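Local coordinates for tailspike protein (Siphovirus 9NA, PDB 3RIQ) that probably binds Salmonella lipopolysaccharide as the receptor of the phage and cleaves its chains as an endorhamnosidase, at residues 15-20 with 24-29; 55-60 with 69-74; 148-151 with 157-160; 182-185 with 190-193. All coordinates share one frame; numbering follows the deposited sequence.

In the fold
The four contacts follow one another along the chain, from the N-terminal end of a right-handed beta-helix into its body. Contact 1 is partly buried. A helix packs on a strand and turn, with a tyrosine lying on alanines and a salt bridge nearby. Contacts 2, 3 and 4 are buried, each carried by one aromatic side chain that reaches across the inside of the solenoid. Contacts 2 and 3 are the closest pair, with centres about 8 Å apart, because strands 67-72 and 146-151 are neighbours. Of the buried three, contact 4 alone sets a backbone carbonyl against its ring. In all three, polar side chains lie off the packing; in contact 1 E25 runs along the tyrosine.

Contact 1. Residues 15-20 with 24-29; sequences VKLSDY and QEAATA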
loop_
_atom_site.group_PDB
_atom_site.type_symbol
_atom_site.label_atom_id
_atom_site.label_comp_id
_atom_site.label_asym_id
_atom_site.label_seq_id
_atom_site.Cartn_x
_atom_site.Cartn_y
_atom_site.Cartn_z
ATOM N N VAL A 15 12.825 -37.815 22.955
ATOM C CA VAL A 15 13.917 -38.688 22.553
ATOM C C VAL A 15 14.858 -37.894 21.676
ATOM O O VAL A 15 14.440 -36.902 21.053
ATOM C CB VAL A 15 13.428 -39.929 21.763
ATOM C CG1 VAL A 15 12.533 -40.830 22.656
ATOM C CG2 VAL A 15 12.758 -39.520 20.468
ATOM N N LYS A 16 16.116 -38.310 21.607
ATOM C CA LYS A 16 17.092 -37.568 20.803
ATOM C C LYS A 16 17.772 -38.469 19.808
ATOM O O LYS A 16 18.104 -39.630 20.117
ATOM C CB LYS A 16 18.113 -36.823 21.683
ATOM C CG LYS A 16 18.968 -37.784 22.489
ATOM C CD LYS A 16 19.824 -37.074 23.540
ATOM C CE LYS A 16 19.143 -37.055 24.866
ATOM N NZ LYS A 16 19.028 -38.397 25.522
ATOM N N LEU A 17 18.021 -37.928 18.616
ATOM C CA LEU A 17 18.570 -38.722 17.528
ATOM C C LEU A 17 19.889 -39.407 17.890
ATOM O O LEU A 17 20.135 -40.526 17.423
ATOM C CB LEU A 17 18.738 -37.859 16.274
ATOM C CG LEU A 17 19.285 -38.576 15.018
ATOM C CD1 LEU A 17 18.384 -39.744 14.586
ATOM C CD2 LEU A 17 19.367 -37.541 13.892
ATOM N N SER A 18 20.737 -38.739 18.685
ATOM C CA SER A 18 22.058 -39.297 19.004
ATOM C C SER A 18 21.988 -40.604 19.805
ATOM O O SER A 18 23.003 -41.299 19.913
ATOM C CB SER A 18 22.940 -38.265 19.715
ATOM O OG SER A 18 22.388 -37.983 20.982
ATOM N N ASP A 19 20.800 -40.957 20.326
ATOM C CA ASP A 19 20.623 -42.234 21.037
ATOM C C ASP A 19 20.347 -43.421 20.080
ATOM O O ASP A 19 20.222 -44.563 20.531
ATOM C CB ASP A 19 19.473 -42.095 22.039
ATOM C CG ASP A 19 19.869 -41.334 23.295
ATOM O OD1 ASP A 19 21.081 -41.338 23.685
ATOM O OD2 ASP A 19 18.946 -40.766 23.945
ATOM N N TYR A 20 20.222 -43.143 18.780
ATOM C CA TYR A 20 19.815 -44.158 17.768
ATOM C C TYR A 20 20.743 -44.158 16.557
ATOM O O TYR A 20 21.482 -43.192 16.317
ATOM C CB TYR A 20 18.349 -43.963 17.321
ATOM C CG TYR A 20 17.455 -43.778 18.518
ATOM C CD1 TYR A 20 16.940 -44.879 19.203
ATOM C CD2 TYR A 20 17.204 -42.505 19.027
ATOM C CE1 TYR A 20 16.183 -44.718 20.345
ATOM C CE2 TYR A 20 16.444 -42.332 20.177
ATOM C CZ TYR A 20 15.955 -43.441 20.846
ATOM O OH TYR A 20 15.227 -43.247 22.012
ATOM N N GLN A 24 14.378 -43.371 11.729
ATOM C CA GLN A 24 13.231 -44.250 11.997
ATOM C C GLN A 24 13.267 -44.803 13.430
ATOM O O GLN A 24 12.242 -44.794 14.136
ATOM C CB GLN A 24 13.162 -45.418 10.999
ATOM C CG GLN A 24 12.005 -46.400 11.326
ATOM C CD GLN A 24 10.659 -45.705 11.091
ATOM O OE1 GLN A 24 10.298 -45.397 9.948
ATOM N NE2 GLN A 24 9.962 -45.380 12.174
ATOM N N GLU A 25 14.436 -45.242 13.891
ATOM C CA GLU A 25 14.504 -45.747 15.278
ATOM C C GLU A 25 14.114 -44.661 16.288
ATOM O O GLU A 25 13.397 -44.919 17.259
ATOM C CB GLU A 25 15.912 -46.248 15.583
ATOM C CG GLU A 25 16.251 -47.588 14.946
ATOM C CD GLU A 25 17.741 -47.863 14.831
ATOM O OE1 GLU A 25 18.559 -46.953 15.082
ATOM O OE2 GLU A 25 18.090 -48.998 14.456
ATOM N N ALA A 26 14.553 -43.429 16.033
ATOM C CA ALA A 26 14.211 -42.299 16.903
ATOM C C ALA A 26 12.695 -41.992 16.838
ATOM O O ALA A 26 12.052 -41.792 17.874
ATOM C CB ALA A 26 15.049 -41.065 16.522
ATOM N N ALA A 27 12.130 -42.004 15.623
ATOM C CA ALA A 27 10.706 -41.753 15.439
ATOM C C ALA A 27 9.860 -42.811 16.137
ATOM O O ALA A 27 8.838 -42.466 16.753
ATOM C CB ALA A 27 10.367 -41.745 13.967
ATOM N N THR A 28 10.264 -44.090 16.020
ATOM C CA THR A 28 9.563 -45.184 16.704
ATOM C C THR A 28 9.533 -44.971 18.217
ATOM O O THR A 28 8.466 -45.176 18.867
ATOM C CB THR A 28 10.202 -46.534 16.325
ATOM O OG1 THR A 28 9.958 -46.765 14.935
ATOM C CG2 THR A 28 9.574 -47.707 17.098
ATOM N N ALA A 29 10.657 -44.539 18.786
ATOM C CA ALA A 29 10.764 -44.352 20.235
ATOM C C ALA A 29 9.989 -43.112 20.708
ATOM O O ALA A 29 9.581 -43.054 21.859
ATOM C CB ALA A 29 12.221 -44.212 20.617
#
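Helix 23-29 lies at the N-terminal end of the beta-helix, and Y20, L17 and V15 pack on its A26 and A29 side. The Y20 ring rests on the helix surface. A26 CA stands over one face, 4.0 Å from the ring centroid and 22° off the normal, in a CH-pi contact. E25 O lies over the same face, and both are offset toward the rim. A26 CB touches Y20 CD2 at 3.6 Å. Further along, A29 CB comes to 3.5 Å from Y20 OH. D19 CB lies over the opposite face, toward the rim. Y20 CG sits beside the backbone N (chi1 -47°), with the ring between D19 and the helix. The helix links two parallel neighbours, strands 14-16 and 33-36, and fills in beside them. V15 CG2 meets A26 O at 3.5 Å, while V15 CG1 lies 4.0 Å from A29 CB. L17 CD1 reaches A26 CB at 4.1 Å, and L17 and A26 also touch strand 33-36. E25 and Y20 run antiparallel, side by side, with the carboxylate plane 56° from the ring. E25 OE1 is hydrogen-bonded to M21 N, just before the helix. K16 turns away from the helix. Its NZ forms a salt bridge with D19 OD2 at 2.8 Å and also bonds to D8 O of the second subunit.

Contact 2. Residues 55-60 with 69-74; sequences LTIECK and LNWNNL
I57 overlaps the six-membered part of the W71 indole. Its CD1 lies 3.8 Å from W71 CZ3. A second branch, I57 CG2, comes to 4.1 Å from W71 CH2, so two methyls of I57 meet the far end of the indole. I57 CD1 approaches the ring system obliquely. The two side chains face each other head-on from their strands. L74 adds a third apolar group, its CD1 4.1 Å from I57 CD1. L74 CG is set opposite the backbone N (chi1 -175°), and this brings the methyl end towards I57. No hydrogen bond joins the segments. F50 closes the cluster: it touches L55, I57 and L74, and its ring meets W71 edge-to-face. W71 also packs on V80 and L148. Polar residues lie on the other side of the strands, where K60 NZ makes a salt bridge with D32 OD1 of the second subunit. Strands 56-59 and 67-72 do not pair with each other. The first runs between 33-36 and 79-87, the second between 46-49 and 146-151. Apolar packing between separate walls of this kind is typical of the interior of a right-handed parallel beta-helix.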
loop_
_atom_site.group_PDB
_atom_site.type_symbol
_atom_site.label_atom_id
_atom_site.label_comp_id
_atom_site.label_asym_id
_atom_site.label_seq_id
_atom_site.Cartn_x
_atom_site.Cartn_y
_atom_site.Cartn_z
ATOM N N LEU A 55 3.872 -34.972 16.932
ATOM C CA LEU A 55 5.224 -34.732 17.447
ATOM C C LEU A 55 5.668 -33.303 17.352
ATOM O O LEU A 55 5.241 -32.561 16.468
ATOM C CB LEU A 55 6.236 -35.630 16.714
ATOM C CG LEU A 55 6.019 -37.139 16.879
ATOM C CD1 LEU A 55 7.025 -37.897 16.038
ATOM C CD2 LEU A 55 6.082 -37.599 18.369
ATOM N N THR A 56 6.512 -32.910 18.303
ATOM C CA THR A 56 7.303 -31.694 18.182
ATOM C C THR A 56 8.681 -32.121 17.737
ATOM O O THR A 56 9.377 -32.811 18.490
ATOM C CB THR A 56 7.388 -31.011 19.551
ATOM O OG1 THR A 56 6.062 -30.793 20.050
ATOM C CG2 THR A 56 8.132 -29.667 19.441
ATOM N N ILE A 57 9.068 -31.784 16.501
ATOM C CA ILE A 57 10.385 -32.208 15.973
ATOM C C ILE A 57 11.321 -30.999 16.062
ATOM O O ILE A 57 11.211 -30.041 15.264
ATOM C CB ILE A 57 10.294 -32.774 14.541
ATOM C CG1 ILE A 57 9.334 -33.964 14.538
ATOM C CG2 ILE A 57 11.699 -33.178 14.052
ATOM C CD1 ILE A 57 9.078 -34.606 13.205
ATOM N N GLU A 58 12.176 -31.005 17.081
ATOM C CA GLU A 58 12.995 -29.837 17.405
ATOM C C GLU A 58 14.351 -30.011 16.746
ATOM O O GLU A 58 15.117 -30.894 17.139
ATOM C CB GLU A 58 13.156 -29.733 18.938
ATOM C CG GLU A 58 14.030 -28.565 19.372
ATOM C CD GLU A 58 13.262 -27.290 19.516
ATOM O OE1 GLU A 58 12.314 -27.274 20.307
ATOM O OE2 GLU A 58 13.615 -26.300 18.871
ATOM N N CYS A 59 14.660 -29.222 15.715
ATOM C CA CYS A 59 15.906 -29.465 14.956
ATOM C C CYS A 59 17.036 -28.558 15.416
ATOM O O CYS A 59 16.913 -27.305 15.411
ATOM C CB CYS A 59 15.676 -29.280 13.466
ATOM S SG CYS A 59 14.356 -30.362 12.837
ATOM N N LYS A 60 18.130 -29.187 15.855
ATOM C CA LYS A 60 19.332 -28.444 16.266
ATOM C C LYS A 60 20.550 -28.918 15.489
ATOM O O LYS A 60 21.691 -28.761 15.950
ATOM C CB LYS A 60 19.573 -28.548 17.783
ATOM C CG LYS A 60 18.446 -27.911 18.618
ATOM C CD LYS A 60 18.767 -27.798 20.099
ATOM C CE LYS A 60 17.697 -27.047 20.826
ATOM N NZ LYS A 60 18.106 -26.697 22.236
ATOM N N LEU A 69 14.403 -37.455 1.336
ATOM C CA LEU A 69 14.093 -38.064 2.649
ATOM C C LEU A 69 12.557 -37.968 2.813
ATOM O O LEU A 69 11.997 -36.859 2.864
ATOM C CB LEU A 69 14.834 -37.287 3.751
ATOM C CG LEU A 69 14.516 -37.661 5.215
ATOM C CD1 LEU A 69 14.807 -39.172 5.488
ATOM C CD2 LEU A 69 15.377 -36.796 6.145
ATOM N N ASN A 70 11.870 -39.109 2.865
ATOM C CA ASN A 70 10.380 -39.153 2.993
ATOM C C ASN A 70 9.939 -39.207 4.440
ATOM O O ASN A 70 10.428 -40.042 5.234
ATOM C CB ASN A 70 9.829 -40.404 2.286
ATOM C CG ASN A 70 10.173 -40.447 0.824
ATOM O OD1 ASN A 70 11.099 -41.166 0.383
ATOM N ND2 ASN A 70 9.425 -39.706 0.047
ATOM N N TRP A 71 9.002 -38.329 4.798
ATOM C CA TRP A 71 8.374 -38.334 6.118
ATOM C C TRP A 71 6.914 -38.710 5.962
ATOM O O TRP A 71 6.112 -37.961 5.353
ATOM C CB TRP A 71 8.515 -36.970 6.782
ATOM C CG TRP A 71 9.879 -36.710 7.391
ATOM C CD1 TRP A 71 11.052 -37.448 7.229
ATOM C CD2 TRP A 71 10.198 -35.640 8.270
ATOM N NE1 TRP A 71 12.064 -36.869 7.983
ATOM C CE2 TRP A 71 11.567 -35.761 8.620
ATOM C CE3 TRP A 71 9.450 -34.560 8.803
ATOM C CZ2 TRP A 71 12.223 -34.817 9.468
ATOM C CZ3 TRP A 71 10.087 -33.654 9.644
ATOM C CH2 TRP A 71 11.469 -33.787 9.973
ATOM N N ASN A 72 6.564 -39.864 6.533
ATOM C CA ASN A 72 5.234 -40.481 6.336
ATOM C C ASN A 72 4.503 -40.589 7.664
ATOM O O ASN A 72 5.127 -40.716 8.715
ATOM C CB ASN A 72 5.409 -41.886 5.748
ATOM C CG ASN A 72 6.162 -41.864 4.449
ATOM O OD1 ASN A 72 6.993 -42.742 4.157
ATOM N ND2 ASN A 72 5.859 -40.900 3.638
ATOM N N ASN A 73 3.184 -40.516 7.613
ATOM C CA ASN A 73 2.326 -40.654 8.795
ATOM C C ASN A 73 2.656 -39.697 9.935
ATOM O O ASN A 73 2.554 -40.049 11.096
ATOM C CB ASN A 73 2.333 -42.109 9.298
ATOM C CG ASN A 73 1.909 -43.073 8.217
ATOM O OD1 ASN A 73 0.911 -42.848 7.529
ATOM N ND2 ASN A 73 2.625 -44.171 8.088
ATOM N N LEU A 74 2.992 -38.465 9.604
ATOM C CA LEU A 74 3.201 -37.489 10.650
ATOM C C LEU A 74 1.847 -37.024 11.107
ATOM O O LEU A 74 1.017 -36.663 10.271
ATOM C CB LEU A 74 4.035 -36.301 10.088
ATOM C CG LEU A 74 4.455 -35.240 11.101
ATOM C CD1 LEU A 74 5.259 -35.897 12.255
ATOM C CD2 LEU A 74 5.319 -34.123 10.411
#

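Contact 3. Residues 148-151 with 157-160; sequences LRVN and IFTH
The F158 ring reaches across to L148 and V150 and meets the two in different ways. L148 CD2 lies at the ring edge, in its plane, 3.9 Å from F158 CE2. The same methyl is 4.0 Å from F158 CZ, so it straddles that stretch of the rim. With CG anti to the backbone N (chi1 -169°), L148 carries CD2 out to the ring edge. V150 CG2 approaches obliquely and touches F158 CZ at 3.9 Å. V150 and F158 pass alongside each other, pointing opposite ways, whereas L148 lies at a slant to F158. The gap is wide: V150 CA and F158 CA are 11.2 Å apart, and it is bridged by side chains alone. This is the inside of the right-handed beta-helix, where strands 146-151 and 156-159 belong to different walls. Strand 146-151 pairs in parallel with 67-72 and 166-171, and 156-159 with 79-87 and 176-179. The F158 ring also meets F170 edge-to-face. The alternate residues face the other way: R149 NH2 forms a salt bridge with E194 OE1. At the end of the other segment, H160 NE2 bonds to E179 OE2 of the second subunit.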
loop_
_atom_site.group_PDB
_atom_site.type_symbol
_atom_site.label_atom_id
_atom_site.label_comp_id
_atom_site.label_asym_id
_atom_site.label_seq_id
_atom_site.Cartn_x
_atom_site.Cartn_y
_atom_site.Cartn_z
ATOM N N LEU A 148 13.277 -32.711 1.442
ATOM C CA LEU A 148 12.371 -33.363 2.400
ATOM C C LEU A 148 11.028 -33.489 1.699
ATOM O O LEU A 148 10.469 -32.484 1.260
ATOM C CB LEU A 148 12.208 -32.471 3.659
ATOM C CG LEU A 148 11.478 -33.207 4.821
ATOM C CD1 LEU A 148 12.333 -34.378 5.367
ATOM C CD2 LEU A 148 11.088 -32.204 5.909
ATOM N N ARG A 149 10.488 -34.708 1.631
ATOM C CA ARG A 149 9.161 -34.933 1.071
ATOM C C ARG A 149 8.252 -35.394 2.197
ATOM O O ARG A 149 8.434 -36.503 2.746
ATOM C CB ARG A 149 9.209 -35.972 -0.044
ATOM C CG ARG A 149 7.880 -36.103 -0.802
ATOM C CD ARG A 149 7.939 -37.133 -1.902
ATOM N NE ARG A 149 6.938 -36.806 -2.925
ATOM C CZ ARG A 149 6.885 -37.379 -4.123
ATOM N NH1 ARG A 149 7.717 -38.392 -4.407
ATOM N NH2 ARG A 149 5.993 -36.962 -5.026
ATOM N N VAL A 150 7.289 -34.542 2.557
ATOM C CA VAL A 150 6.302 -34.851 3.604
ATOM C C VAL A 150 5.054 -35.350 2.874
ATOM O O VAL A 150 4.471 -34.600 2.079
ATOM C CB VAL A 150 6.006 -33.615 4.459
ATOM C CG1 VAL A 150 4.858 -33.873 5.424
ATOM C CG2 VAL A 150 7.259 -33.156 5.193
ATOM N N ASN A 151 4.673 -36.611 3.113
ATOM C CA ASN A 151 3.586 -37.225 2.355
ATOM C C ASN A 151 2.298 -37.345 3.157
ATOM O O ASN A 151 2.302 -37.864 4.286
ATOM C CB ASN A 151 4.028 -38.630 1.935
ATOM C CG ASN A 151 5.267 -38.626 1.012
ATOM O OD1 ASN A 151 6.304 -39.294 1.285
ATOM N ND2 ASN A 151 5.165 -37.905 -0.058
ATOM N N ILE A 157 2.834 -27.430 11.136
ATOM C CA ILE A 157 3.495 -26.124 11.064
ATOM C C ILE A 157 5.002 -26.321 11.010
ATOM O O ILE A 157 5.546 -27.043 11.842
ATOM C CB ILE A 157 3.092 -25.210 12.301
ATOM C CG1 ILE A 157 1.559 -25.035 12.373
ATOM C CG2 ILE A 157 3.831 -23.849 12.231
ATOM C CD1 ILE A 157 1.091 -24.271 13.596
ATOM N N PHE A 158 5.656 -25.686 10.037
ATOM C CA PHE A 158 7.116 -25.617 9.977
ATOM C C PHE A 158 7.517 -24.206 10.367
ATOM O O PHE A 158 7.035 -23.254 9.751
ATOM C CB PHE A 158 7.617 -25.900 8.535
ATOM C CG PHE A 158 7.779 -27.360 8.210
ATOM C CD1 PHE A 158 6.687 -28.233 8.257
ATOM C CD2 PHE A 158 9.015 -27.843 7.793
ATOM C CE1 PHE A 158 6.854 -29.630 7.971
ATOM C CE2 PHE A 158 9.190 -29.219 7.488
ATOM C CZ PHE A 158 8.078 -30.116 7.565
ATOM N N THR A 159 8.418 -24.063 11.321
ATOM C CA THR A 159 8.925 -22.754 11.673
ATOM C C THR A 159 10.392 -22.574 11.329
ATOM O O THR A 159 11.231 -23.376 11.655
ATOM C CB THR A 159 8.657 -22.390 13.152
ATOM O OG1 THR A 159 9.347 -23.276 14.060
ATOM C CG2 THR A 159 7.172 -22.466 13.415
ATOM N N HIS A 160 10.664 -21.474 10.655
ATOM C CA HIS A 160 12.033 -21.097 10.297
ATOM C C HIS A 160 12.843 -22.181 9.604
ATOM O O HIS A 160 13.996 -22.437 9.951
ATOM C CB HIS A 160 12.791 -20.560 11.523
ATOM C CG HIS A 160 12.030 -19.527 12.305
ATOM N ND1 HIS A 160 11.496 -19.768 13.559
ATOM C CD2 HIS A 160 11.740 -18.238 12.012
ATOM C CE1 HIS A 160 10.901 -18.670 14.002
ATOM N NE2 HIS A 160 11.029 -17.728 13.075
#

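Contact 4. Residues 182-185 with 190-193; sequences RNFI and GITF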
loop_
_atom_site.group_PDB
_atom_site.type_symbol
_atom_site.label_atom_id
_atom_site.label_comp_id
_atom_site.label_asym_id
_atom_site.label_seq_id
_atom_site.Cartn_x
_atom_site.Cartn_y
_atom_site.Cartn_z
ATOM N N ARG A 182 14.332 -19.182 6.062
ATOM C CA ARG A 182 15.482 -18.280 6.222
ATOM C C ARG A 182 16.764 -19.081 6.174
ATOM O O ARG A 182 16.701 -20.306 6.324
ATOM C CB ARG A 182 15.369 -17.546 7.558
ATOM C CG ARG A 182 15.252 -18.454 8.806
ATOM C CD ARG A 182 14.921 -17.602 10.071
ATOM N NE ARG A 182 16.020 -16.724 10.445
ATOM C CZ ARG A 182 17.037 -17.093 11.226
ATOM N NH1 ARG A 182 17.131 -18.361 11.669
ATOM N NH2 ARG A 182 18.011 -16.219 11.505
ATOM N N ASN A 183 17.904 -18.419 5.927
ATOM C CA ASN A 183 19.118 -19.170 5.599
ATOM C C ASN A 183 18.802 -20.280 4.585
ATOM O O ASN A 183 19.141 -21.464 4.798
ATOM C CB ASN A 183 19.736 -19.758 6.864
ATOM C CG ASN A 183 20.002 -18.708 7.918
ATOM O OD1 ASN A 183 20.632 -17.693 7.639
ATOM N ND2 ASN A 183 19.543 -18.963 9.158
ATOM N N PHE A 184 18.096 -19.892 3.524
ATOM C CA PHE A 184 17.421 -20.847 2.639
ATOM C C PHE A 184 17.928 -20.692 1.202
ATOM O O PHE A 184 17.497 -19.794 0.464
ATOM C CB PHE A 184 15.909 -20.623 2.752
ATOM C CG PHE A 184 15.049 -21.737 2.210
ATOM C CD1 PHE A 184 14.111 -22.358 3.033
ATOM C CD2 PHE A 184 15.178 -22.187 0.882
ATOM C CE1 PHE A 184 13.269 -23.385 2.531
ATOM C CE2 PHE A 184 14.366 -23.228 0.376
ATOM C CZ PHE A 184 13.399 -23.824 1.184
ATOM N N ILE A 185 18.878 -21.553 0.827
ATOM C CA ILE A 185 19.404 -21.612 -0.539
ATOM C C ILE A 185 18.740 -22.838 -1.164
ATOM O O ILE A 185 19.044 -23.999 -0.765
ATOM C CB ILE A 185 20.923 -21.730 -0.528
ATOM C CG1 ILE A 185 21.536 -20.551 0.246
ATOM C CG2 ILE A 185 21.454 -21.833 -1.956
ATOM C CD1 ILE A 185 22.911 -20.810 0.741
ATOM N N GLY A 190 11.660 -23.806 -3.947
ATOM C CA GLY A 190 11.972 -23.835 -2.495
ATOM C C GLY A 190 10.955 -24.615 -1.667
ATOM O O GLY A 190 11.313 -25.570 -0.942
ATOM N N ILE A 191 9.687 -24.224 -1.785
ATOM C CA ILE A 191 8.605 -24.926 -1.115
ATOM C C ILE A 191 7.582 -25.276 -2.162
ATOM O O ILE A 191 7.125 -24.376 -2.896
ATOM C CB ILE A 191 7.906 -24.019 -0.063
ATOM C CG1 ILE A 191 8.890 -23.492 1.003
ATOM C CG2 ILE A 191 6.713 -24.776 0.570
ATOM C CD1 ILE A 191 9.442 -24.449 1.861
ATOM N N THR A 192 7.178 -26.538 -2.235
ATOM C CA THR A 192 6.184 -26.952 -3.228
ATOM C C THR A 192 5.023 -27.648 -2.557
ATOM O O THR A 192 5.235 -28.547 -1.741
ATOM C CB THR A 192 6.800 -27.965 -4.247
ATOM O OG1 THR A 192 7.923 -27.395 -4.909
ATOM C CG2 THR A 192 5.757 -28.438 -5.286
ATOM N N PHE A 193 3.795 -27.270 -2.928
ATOM C CA PHE A 193 2.593 -27.976 -2.460
ATOM C C PHE A 193 2.046 -28.756 -3.646
ATOM O O PHE A 193 1.451 -28.174 -4.582
ATOM C CB PHE A 193 1.568 -27.007 -1.870
ATOM C CG PHE A 193 2.121 -26.172 -0.761
ATOM C CD1 PHE A 193 2.418 -26.766 0.475
ATOM C CD2 PHE A 193 2.361 -24.797 -0.946
ATOM C CE1 PHE A 193 2.942 -26.024 1.530
ATOM C CE2 PHE A 193 2.872 -24.028 0.131
ATOM C CZ PHE A 193 3.157 -24.651 1.356
#
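G190 O lies at the edge of the F184 ring, near its plane, 3.5 Å from F184 CZ. This is a van der Waals contact of a carbonyl with the ring rim, and no hydrogen bond crosses between the segments. The ring edge follows the glycine backbone closely: F184 CE2 is 3.8 Å from G190 CA, and F184 CZ is also 3.8 Å from G190 C. I191 comes in beside it. Its CD1 touches F184 CE1 at 4.0 Å, oblique to the ring, and the two side chains cross at about a right angle. F184 CG stands opposite its backbone N (chi1 -164°), which sends the ring towards the 190-191 corner. The polar residues just before F184 serve other partners. N183 ND2 is hydrogen-bonded to E162 OE2, and R182 NH1 to N155 OD1 of the second subunit. The chain turns a corner at G190 and I191, so the ring packs where one face of the beta-helix gives way to the next. F184 and I191 both rest on I212 of strand 211-214. I191 also packs on Y168 and F170 of strand 166-171, while T192 and F193 lie against strand 220-223.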